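Local atomic coordinates of group II chitinase (Ostrinia furnacalis, PDB entry 6JAV), a protein that probably hydrolyses chitin as an endochitinase, this chain being a glycosyl hydrolase family 18 catalytic domain of a longer chitin-binding protein. Residues Ser59-Asn63 with Arg64-Arg68; Ala227-Thr230 with Ile231-Met235; Lys331-Phe334 with Ile335-Leu338. All blocks are in the same frame, centred on the assembly; numbering follows the deposited sequence.

Contact 1: Ser59-Asn63 with Arg64-Arg68; sequences SDYDN and RFYER
Ser59 CB sits over the centre of one face of the Phe65 ring, 3.9 Å from the ring centroid, as a CH-pi contact. Asn63 O lies at the edge of the same ring. Asp60 CB lies over one face of the Tyr66 ring, offset toward the rim. The planes of the Asp60 carboxylate and the Tyr66 ring are 10° apart. Tyr61 CE1 meets Tyr66 CE2 at 3.6 Å, the two rings nearly perpendicular. A water joins the polar ends, donating to Asp60 OD2 (2.6 Å) and accepting from Tyr66 OH (2.7 Å). Asn63 O also lies at the edge of the Arg68 guanidinium, near its plane, 2.9 Å from Arg68 NH1. The Arg68 chain bends at chi3 (66°) to reach it. Two short helices join at Asn63 and Arg64, the N-cap of the second, with positive phi (62°). Phe65 N bonds Ser59 O at 2.9 Å, six residues back, and Tyr66 N bonds Asp60 O in the same way, joining the helices across the break. Asp60 OD1 also binds Tyr41 and Asn15, and Arg68 forms a salt bridge with Glu29. Tyr66 packs between strand 38-46, strand 52-54 and helix 101-118, on the outside of the barrel.

Contact 2: Ala227-Thr230 with Ile231-Met235; sequences ANYT and IHYWM. With NAG (2-acetamido-2-deoxy-beta-D-glucopyranose), chain C.
Asn228 and His232 meet one turn apart in a local contact within helix 227-236, on the outer side of the barrel, where Asn228 carries an N-linked glycan. Asn228 ND2 is bonded to NAG C1 at 1.4 Å. The carbonyl Asn228 O takes two bonds from His232, which reach it from opposite faces of its plane. His232 N gives the usual helix bond. His232 ND1 adds a second at 3.0 Å, with the acceptor in the ring plane, and this fixes the rotation of the imidazole. CG beside the backbone N (chi1 -82°) lets the ring turn back along the helix. The sugar lies over one face of this ring, through NAG C5 and C6. The Asn228 amide stands at 81° to the imidazole. The fold is the TIM barrel of glycosyl hydrolase family 18, and this helix covers strands 192-195 and 244-257. Tyr229 and Tyr233 point the same way on another side of the helix. Their rings are near parallel but slid apart, with centroids 5.5 Å apart. Tyr229 CE1 touches Tyr233 CB at 3.9 Å. The Tyr233 hydroxyl bonds Asp178. Thr230 CG2 lies at the edge of the Trp234 indole, 3.9 Å from CD1. Thr230 OG1 bonds Pro172 O, and Trp234 NE1 bonds Ser171 O.

Contact 3: Lys331-Phe334 with Ile335-Leu338; sequences KVNF and IKSL
Phe334 packs against Leu338 one turn on, at the C-terminal end of helix 325-337. Leu338 CG lies over one face of the phenyl ring. The methyl CD1 of Leu338 comes to 3.4 Å from Phe334 CZ, a tight approach. With CG anti to the backbone N (chi1 172°), the ring lies where Leu338 CD1 can meet its CZ end. Phe334 O is gripped by two donors. Leu338 N reaches it at 3.1 Å and Ser337 OG at 2.7 Å. The serine hydroxyl stands between its backbone N and carbonyl carbon (chi1 75°), and this turns it back to the carbonyl. Ile335 lies on another side of the helix. Its N bonds Lys331 O at 2.9 Å, and Ile335 CG1 is 3.4 Å from Lys331 O. Its CD1 is in loose contact with Val332 CG2. Lys336 runs beside Asn333. Its NZ forms a salt bridge with Glu371 and also bonds the carbonyls of Asn374 and Lys376. Ile335 and Phe334 face strand 244-257 of the barrel through Met246. Phe334 and Leu338 also touch helix 227-236, while Val332 packs on helix 363-373.

In the fold
Contacts 2 and 3 are neighbours, with centres about 12 Å apart. Both are largely buried, and both of their helices cover strand 244-257. They touch directly: Asn228 OD1 meets Phe334 CE1 at 3.3 Å, and Ile231 and His232 pack on Leu338. Contact 1 lies on the opposite side of the chain's centre, its nearest atoms about 25 Å from either of the others. Contacts 2 and 3 each stay within one helix. Contact 1, at the partly exposed break between two short helices, uses CH-pi faces, a bridging water and an arginine. Contact 2 pairs an imidazole with a backbone carbonyl beside the glycan. In contact 3 a phenyl ring packs on a leucine, while a serine hydroxyl shares Phe334 O with a backbone N-H at the helix end.

Contact 1: Ser59-Asn63 with Arg64-Arg68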
loop_
_atom_site.group_PDB
_atom_site.type_symbol
_atom_site.label_atom_id
_atom_site.label_comp_id
_atom_site.label_asym_id
_atom_site.label_seq_id
_atom_site.Cartn_x
_atom_site.Cartn_y
_atom_site.Cartn_z
ATOM N N SER A 59 18.999 -11.163 1.100
ATOM C CA SER A 59 18.606 -10.487 -0.137
ATOM C C SER A 59 19.142 -9.058 -0.181
ATOM O O SER A 59 19.823 -8.673 -1.143
ATOM C CB SER A 59 17.086 -10.518 -0.323
ATOM O OG SER A 59 16.428 -9.803 0.719
ATOM N N ASP A 60 18.877 -8.284 0.872
ATOM C CA ASP A 60 19.138 -6.844 0.852
ATOM C C ASP A 60 20.617 -6.543 0.674
ATOM O O ASP A 60 20.977 -5.592 -0.029
ATOM C CB ASP A 60 18.650 -6.195 2.164
ATOM C CG ASP A 60 17.159 -6.399 2.434
ATOM O OD1 ASP A 60 16.375 -6.659 1.497
ATOM O OD2 ASP A 60 16.770 -6.328 3.622
ATOM N N TYR A 61 21.485 -7.298 1.356
ATOM C CA TYR A 61 22.934 -7.080 1.344
ATOM C C TYR A 61 23.656 -8.124 0.499
ATOM O O TYR A 61 24.316 -7.782 -0.487
ATOM C CB TYR A 61 23.476 -7.109 2.780
ATOM C CG TYR A 61 23.020 -5.985 3.684
ATOM C CD1 TYR A 61 22.620 -4.755 3.166
ATOM C CD2 TYR A 61 23.021 -6.147 5.060
ATOM C CE1 TYR A 61 22.205 -3.726 4.017
ATOM C CE2 TYR A 61 22.622 -5.126 5.910
ATOM C CZ TYR A 61 22.214 -3.923 5.369
ATOM O OH TYR A 61 21.823 -2.901 6.218
ATOM N N ASP A 62 23.558 -9.408 0.865
ATOM C CA ASP A 62 24.439 -10.403 0.250
ATOM C C ASP A 62 24.140 -10.569 -1.234
ATOM O O ASP A 62 25.048 -10.839 -2.030
ATOM C CB ASP A 62 24.303 -11.744 0.961
ATOM C CG ASP A 62 24.705 -11.676 2.435
ATOM O OD1 ASP A 62 25.434 -10.746 2.843
ATOM O OD2 ASP A 62 24.268 -12.554 3.192
ATOM N N ASN A 63 22.884 -10.422 -1.635
ATOM C CA ASN A 63 22.502 -10.461 -3.031
ATOM C C ASN A 63 22.213 -9.084 -3.582
ATOM O O ASN A 63 21.676 -8.974 -4.690
ATOM C CB ASN A 63 21.325 -11.401 -3.239
ATOM C CG ASN A 63 21.748 -12.846 -3.210
ATOM O OD1 ASN A 63 22.131 -13.405 -4.240
ATOM N ND2 ASN A 63 21.722 -13.453 -2.025
ATOM N N ARG A 64 22.593 -8.043 -2.847
ATOM C CA ARG A 64 22.649 -6.674 -3.359
ATOM C C ARG A 64 21.279 -6.148 -3.795
ATOM O O ARG A 64 21.192 -5.311 -4.708
ATOM C CB ARG A 64 23.684 -6.545 -4.478
ATOM C CG ARG A 64 25.091 -6.978 -3.996
ATOM C CD ARG A 64 26.157 -6.046 -4.468
ATOM N NE ARG A 64 25.783 -5.559 -5.787
ATOM C CZ ARG A 64 25.707 -4.278 -6.132
ATOM N NH1 ARG A 64 26.062 -3.328 -5.288
ATOM N NH2 ARG A 64 25.328 -3.955 -7.359
ATOM N N PHE A 65 20.191 -6.584 -3.126
ATOM C CA PHE A 65 18.869 -6.099 -3.546
ATOM C C PHE A 65 18.723 -4.589 -3.360
ATOM O O PHE A 65 18.102 -3.933 -4.205
ATOM C CB PHE A 65 17.734 -6.810 -2.799
ATOM C CG PHE A 65 17.266 -8.100 -3.440
ATOM C CD1 PHE A 65 18.149 -8.937 -4.101
ATOM C CD2 PHE A 65 15.934 -8.492 -3.334
ATOM C CE1 PHE A 65 17.689 -10.143 -4.677
ATOM C CE2 PHE A 65 15.482 -9.686 -3.897
ATOM C CZ PHE A 65 16.371 -10.515 -4.566
ATOM N N TYR A 66 19.254 -4.007 -2.271
ATOM C CA TYR A 66 19.167 -2.548 -2.158
ATOM C C TYR A 66 19.794 -1.877 -3.381
ATOM O O TYR A 66 19.169 -1.010 -4.024
ATOM C CB TYR A 66 19.871 -2.038 -0.909
ATOM C CG TYR A 66 19.185 -2.181 0.429
ATOM C CD1 TYR A 66 17.868 -2.636 0.568
ATOM C CD2 TYR A 66 19.874 -1.813 1.568
ATOM C CE1 TYR A 66 17.267 -2.729 1.840
ATOM C CE2 TYR A 66 19.293 -1.901 2.817
ATOM C CZ TYR A 66 17.995 -2.355 2.944
ATOM O OH TYR A 66 17.438 -2.441 4.215
ATOM N N GLU A 67 21.029 -2.268 -3.727
ATOM C CA GLU A 67 21.688 -1.673 -4.882
ATOM C C GLU A 67 20.923 -1.916 -6.166
ATOM O O GLU A 67 20.855 -1.035 -7.037
ATOM C CB GLU A 67 23.109 -2.208 -5.008
ATOM C CG GLU A 67 23.964 -1.845 -3.833
ATOM C CD GLU A 67 23.798 -2.743 -2.717
ATOM O OE1 GLU A 67 22.792 -3.472 -2.722
ATOM O OE2 GLU A 67 24.591 -2.767 -1.748
ATOM N N ARG A 68 20.341 -3.112 -6.321
ATOM C CA ARG A 68 19.675 -3.455 -7.560
ATOM C C ARG A 68 18.335 -2.745 -7.714
ATOM O O ARG A 68 17.818 -2.694 -8.837
ATOM C CB ARG A 68 19.514 -4.978 -7.640
ATOM C CG ARG A 68 20.867 -5.677 -7.946
ATOM C CD ARG A 68 20.817 -7.100 -7.467
ATOM N NE ARG A 68 19.851 -7.879 -8.227
ATOM C CZ ARG A 68 19.575 -9.160 -7.987
ATOM N NH1 ARG A 68 20.192 -9.813 -6.998
ATOM N NH2 ARG A 68 18.703 -9.794 -8.750
HETATM O O HOH W 1 15.459 -4.245 4.515
#

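Contact 2: Ala227-Thr230 with Ile231-Met235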
loop_
_atom_site.group_PDB
_atom_site.type_symbol
_atom_site.label_atom_id
_atom_site.label_comp_id
_atom_site.label_asym_id
_atom_site.label_seq_id
_atom_site.Cartn_x
_atom_site.Cartn_y
_atom_site.Cartn_z
ATOM N N ALA A 227 -13.015 4.733 -0.365
ATOM C CA ALA A 227 -11.899 5.609 -0.718
ATOM C C ALA A 227 -12.335 7.060 -0.850
ATOM O O ALA A 227 -11.589 7.975 -0.490
ATOM C CB ALA A 227 -11.249 5.132 -2.015
ATOM N N ASN A 228 -13.549 7.292 -1.356
ATOM C CA ASN A 228 -14.032 8.660 -1.514
ATOM C C ASN A 228 -14.115 9.379 -0.166
ATOM O O ASN A 228 -13.646 10.524 -0.022
ATOM C CB ASN A 228 -15.405 8.640 -2.196
ATOM C CG ASN A 228 -15.961 10.010 -2.346
ATOM O OD1 ASN A 228 -15.332 10.880 -2.913
ATOM N ND2 ASN A 228 -17.156 10.213 -1.812
ATOM N N TYR A 229 -14.678 8.717 0.847
ATOM C CA TYR A 229 -14.713 9.327 2.175
ATOM C C TYR A 229 -13.296 9.559 2.699
ATOM O O TYR A 229 -12.966 10.644 3.194
ATOM C CB TYR A 229 -15.493 8.448 3.161
ATOM C CG TYR A 229 -15.566 9.099 4.522
ATOM C CD1 TYR A 229 -14.533 8.967 5.447
ATOM C CD2 TYR A 229 -16.653 9.890 4.856
ATOM C CE1 TYR A 229 -14.585 9.618 6.680
ATOM C CE2 TYR A 229 -16.707 10.532 6.077
ATOM C CZ TYR A 229 -15.675 10.381 6.978
ATOM O OH TYR A 229 -15.727 11.023 8.208
ATOM N N THR A 230 -12.451 8.529 2.612
ATOM C CA THR A 230 -11.102 8.615 3.167
ATOM C C THR A 230 -10.312 9.770 2.563
ATOM O O THR A 230 -9.627 10.510 3.282
ATOM C CB THR A 230 -10.389 7.297 2.877
ATOM O OG1 THR A 230 -10.991 6.246 3.638
ATOM C CG2 THR A 230 -8.906 7.407 3.229
ATOM N N ILE A 231 -10.317 9.886 1.239
ATOM C CA ILE A 231 -9.516 10.920 0.596
ATOM C C ILE A 231 -10.039 12.303 0.959
ATOM O O ILE A 231 -9.264 13.214 1.290
ATOM C CB ILE A 231 -9.468 10.674 -0.929
ATOM C CG1 ILE A 231 -8.747 9.352 -1.261
ATOM C CG2 ILE A 231 -8.847 11.880 -1.646
ATOM C CD1 ILE A 231 -7.293 9.325 -0.840
ATOM N N HIS A 232 -11.364 12.469 0.956
ATOM C CA HIS A 232 -11.895 13.768 1.351
ATOM C C HIS A 232 -11.625 14.058 2.819
ATOM O O HIS A 232 -11.423 15.221 3.185
ATOM C CB HIS A 232 -13.391 13.799 1.062
ATOM C CG HIS A 232 -13.723 14.114 -0.361
ATOM N ND1 HIS A 232 -14.080 13.154 -1.286
ATOM C CD2 HIS A 232 -13.766 15.299 -1.017
ATOM C CE1 HIS A 232 -14.314 13.732 -2.453
ATOM N NE2 HIS A 232 -14.140 15.035 -2.315
ATOM N N TYR A 233 -11.563 13.029 3.660
ATOM C CA TYR A 233 -11.298 13.239 5.075
ATOM C C TYR A 233 -9.859 13.684 5.313
ATOM O O TYR A 233 -9.611 14.611 6.091
ATOM C CB TYR A 233 -11.616 11.967 5.848
ATOM C CG TYR A 233 -11.748 12.202 7.333
ATOM C CD1 TYR A 233 -12.735 13.040 7.822
ATOM C CD2 TYR A 233 -10.901 11.601 8.232
ATOM C CE1 TYR A 233 -12.861 13.272 9.180
ATOM C CE2 TYR A 233 -11.028 11.820 9.608
ATOM C CZ TYR A 233 -12.006 12.662 10.060
ATOM O OH TYR A 233 -12.143 12.876 11.423
ATOM N N TRP A 234 -8.880 13.054 4.636
ATOM C CA TRP A 234 -7.508 13.567 4.720
ATOM C C TRP A 234 -7.438 15.038 4.319
ATOM O O TRP A 234 -6.733 15.829 4.962
ATOM C CB TRP A 234 -6.539 12.682 3.895
ATOM C CG TRP A 234 -6.071 11.503 4.675
ATOM C CD1 TRP A 234 -6.606 10.251 4.689
ATOM C CD2 TRP A 234 -4.953 11.475 5.569
ATOM N NE1 TRP A 234 -5.903 9.435 5.572
ATOM C CE2 TRP A 234 -4.892 10.177 6.131
ATOM C CE3 TRP A 234 -4.021 12.446 5.985
ATOM C CZ2 TRP A 234 -3.932 9.815 7.087
ATOM C CZ3 TRP A 234 -3.046 12.081 6.915
ATOM C CH2 TRP A 234 -3.011 10.766 7.458
ATOM N N MET A 235 -8.172 15.430 3.275
ATOM C CA MET A 235 -8.173 16.835 2.864
ATOM C C MET A 235 -8.872 17.719 3.898
ATOM O O MET A 235 -8.370 18.807 4.222
ATOM C CB MET A 235 -8.776 16.980 1.470
ATOM C CG MET A 235 -7.860 16.332 0.417
ATOM S SD MET A 235 -8.233 16.812 -1.281
ATOM C CE MET A 235 -9.780 15.985 -1.433
HETATM C C1 NAG C . -17.744 11.526 -1.827
HETATM C C2 NAG C . -19.251 11.456 -2.023
HETATM C C3 NAG C . -19.884 12.831 -1.774
HETATM C C4 NAG C . -19.447 13.386 -0.422
HETATM C C5 NAG C . -17.929 13.380 -0.307
HETATM C C6 NAG C . -17.423 13.829 1.052
HETATM C C7 NAG C . -20.383 9.922 -3.582
HETATM C C8 NAG C . -21.024 9.308 -2.382
HETATM N N2 NAG C . -19.570 10.964 -3.354
HETATM O O3 NAG C . -21.299 12.679 -1.770
HETATM O O4 NAG C . -19.934 14.709 -0.225
HETATM O O5 NAG C . -17.449 12.046 -0.526
HETATM O O6 NAG C . -17.573 12.846 2.073
HETATM O O7 NAG C . -20.614 9.516 -4.713
#

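Contact 3: Lys331-Phe334 with Ile335-Leu338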
loop_
_atom_site.group_PDB
_atom_site.type_symbol
_atom_site.label_atom_id
_atom_site.label_comp_id
_atom_site.label_asym_id
_atom_site.label_seq_id
_atom_site.Cartn_x
_atom_site.Cartn_y
_atom_site.Cartn_z
ATOM N N LYS A 331 -11.117 4.686 -10.710
ATOM C CA LYS A 331 -10.345 5.239 -9.609
ATOM C C LYS A 331 -9.334 6.281 -10.082
ATOM O O LYS A 331 -9.140 7.306 -9.411
ATOM C CB LYS A 331 -9.657 4.118 -8.825
ATOM C CG LYS A 331 -10.607 3.300 -7.997
ATOM C CD LYS A 331 -9.880 2.224 -7.212
ATOM C CE LYS A 331 -10.834 1.512 -6.265
ATOM N NZ LYS A 331 -10.132 0.550 -5.370
ATOM N N VAL A 332 -8.666 6.045 -11.215
ATOM C CA VAL A 332 -7.707 7.034 -11.718
ATOM C C VAL A 332 -8.416 8.294 -12.212
ATOM O O VAL A 332 -7.910 9.406 -12.042
ATOM C CB VAL A 332 -6.744 6.415 -12.751
ATOM C CG1 VAL A 332 -5.795 7.460 -13.289
ATOM C CG2 VAL A 332 -5.945 5.261 -12.108
ATOM N N ASN A 333 -9.593 8.155 -12.835
ATOM C CA ASN A 333 -10.357 9.359 -13.171
ATOM C C ASN A 333 -10.737 10.135 -11.915
ATOM O O ASN A 333 -10.738 11.375 -11.926
ATOM C CB ASN A 333 -11.588 8.981 -13.985
ATOM C CG ASN A 333 -11.261 8.814 -15.459
ATOM O OD1 ASN A 333 -11.414 7.728 -16.023
ATOM N ND2 ASN A 333 -10.795 9.884 -16.086
ATOM N N PHE A 334 -11.008 9.428 -10.814
ATOM C CA PHE A 334 -11.272 10.080 -9.526
ATOM C C PHE A 334 -10.042 10.850 -9.042
ATOM O O PHE A 334 -10.147 12.012 -8.625
ATOM C CB PHE A 334 -11.709 9.002 -8.531
ATOM C CG PHE A 334 -11.836 9.455 -7.109
ATOM C CD1 PHE A 334 -13.028 10.019 -6.659
ATOM C CD2 PHE A 334 -10.806 9.257 -6.193
ATOM C CE1 PHE A 334 -13.179 10.401 -5.323
ATOM C CE2 PHE A 334 -10.953 9.660 -4.854
ATOM C CZ PHE A 334 -12.151 10.230 -4.426
ATOM N N ILE A 335 -8.861 10.228 -9.132
ATOM C CA ILE A 335 -7.605 10.894 -8.783
ATOM C C ILE A 335 -7.461 12.201 -9.558
ATOM O O ILE A 335 -7.184 13.268 -8.980
ATOM C CB ILE A 335 -6.425 9.939 -9.051
ATOM C CG1 ILE A 335 -6.430 8.808 -8.010
ATOM C CG2 ILE A 335 -5.055 10.696 -9.087
ATOM C CD1 ILE A 335 -5.415 7.677 -8.381
ATOM N N LYS A 336 -7.662 12.135 -10.876
ATOM C CA LYS A 336 -7.513 13.304 -11.726
ATOM C C LYS A 336 -8.567 14.357 -11.401
ATOM O O LYS A 336 -8.253 15.557 -11.334
ATOM C CB LYS A 336 -7.623 12.878 -13.188
ATOM C CG LYS A 336 -6.464 11.982 -13.663
ATOM C CD LYS A 336 -6.495 11.789 -15.194
ATOM C CE LYS A 336 -7.713 11.005 -15.614
ATOM N NZ LYS A 336 -7.781 10.660 -17.080
ATOM N N SER A 337 -9.807 13.925 -11.163
ATOM C CA SER A 337 -10.900 14.861 -10.880
ATOM C C SER A 337 -10.628 15.708 -9.641
ATOM O O SER A 337 -11.048 16.877 -9.583
ATOM C CB SER A 337 -12.216 14.104 -10.736
ATOM O OG SER A 337 -12.323 13.410 -9.486
ATOM N N LEU A 338 -9.975 15.136 -8.627
ATOM C CA LEU A 338 -9.648 15.835 -7.385
ATOM C C LEU A 338 -8.272 16.484 -7.421
ATOM O O LEU A 338 -7.848 17.058 -6.406
ATOM C CB LEU A 338 -9.720 14.866 -6.199
ATOM C CG LEU A 338 -11.109 14.349 -5.792
ATOM C CD1 LEU A 338 -10.990 13.463 -4.563
ATOM C CD2 LEU A 338 -12.084 15.486 -5.513
#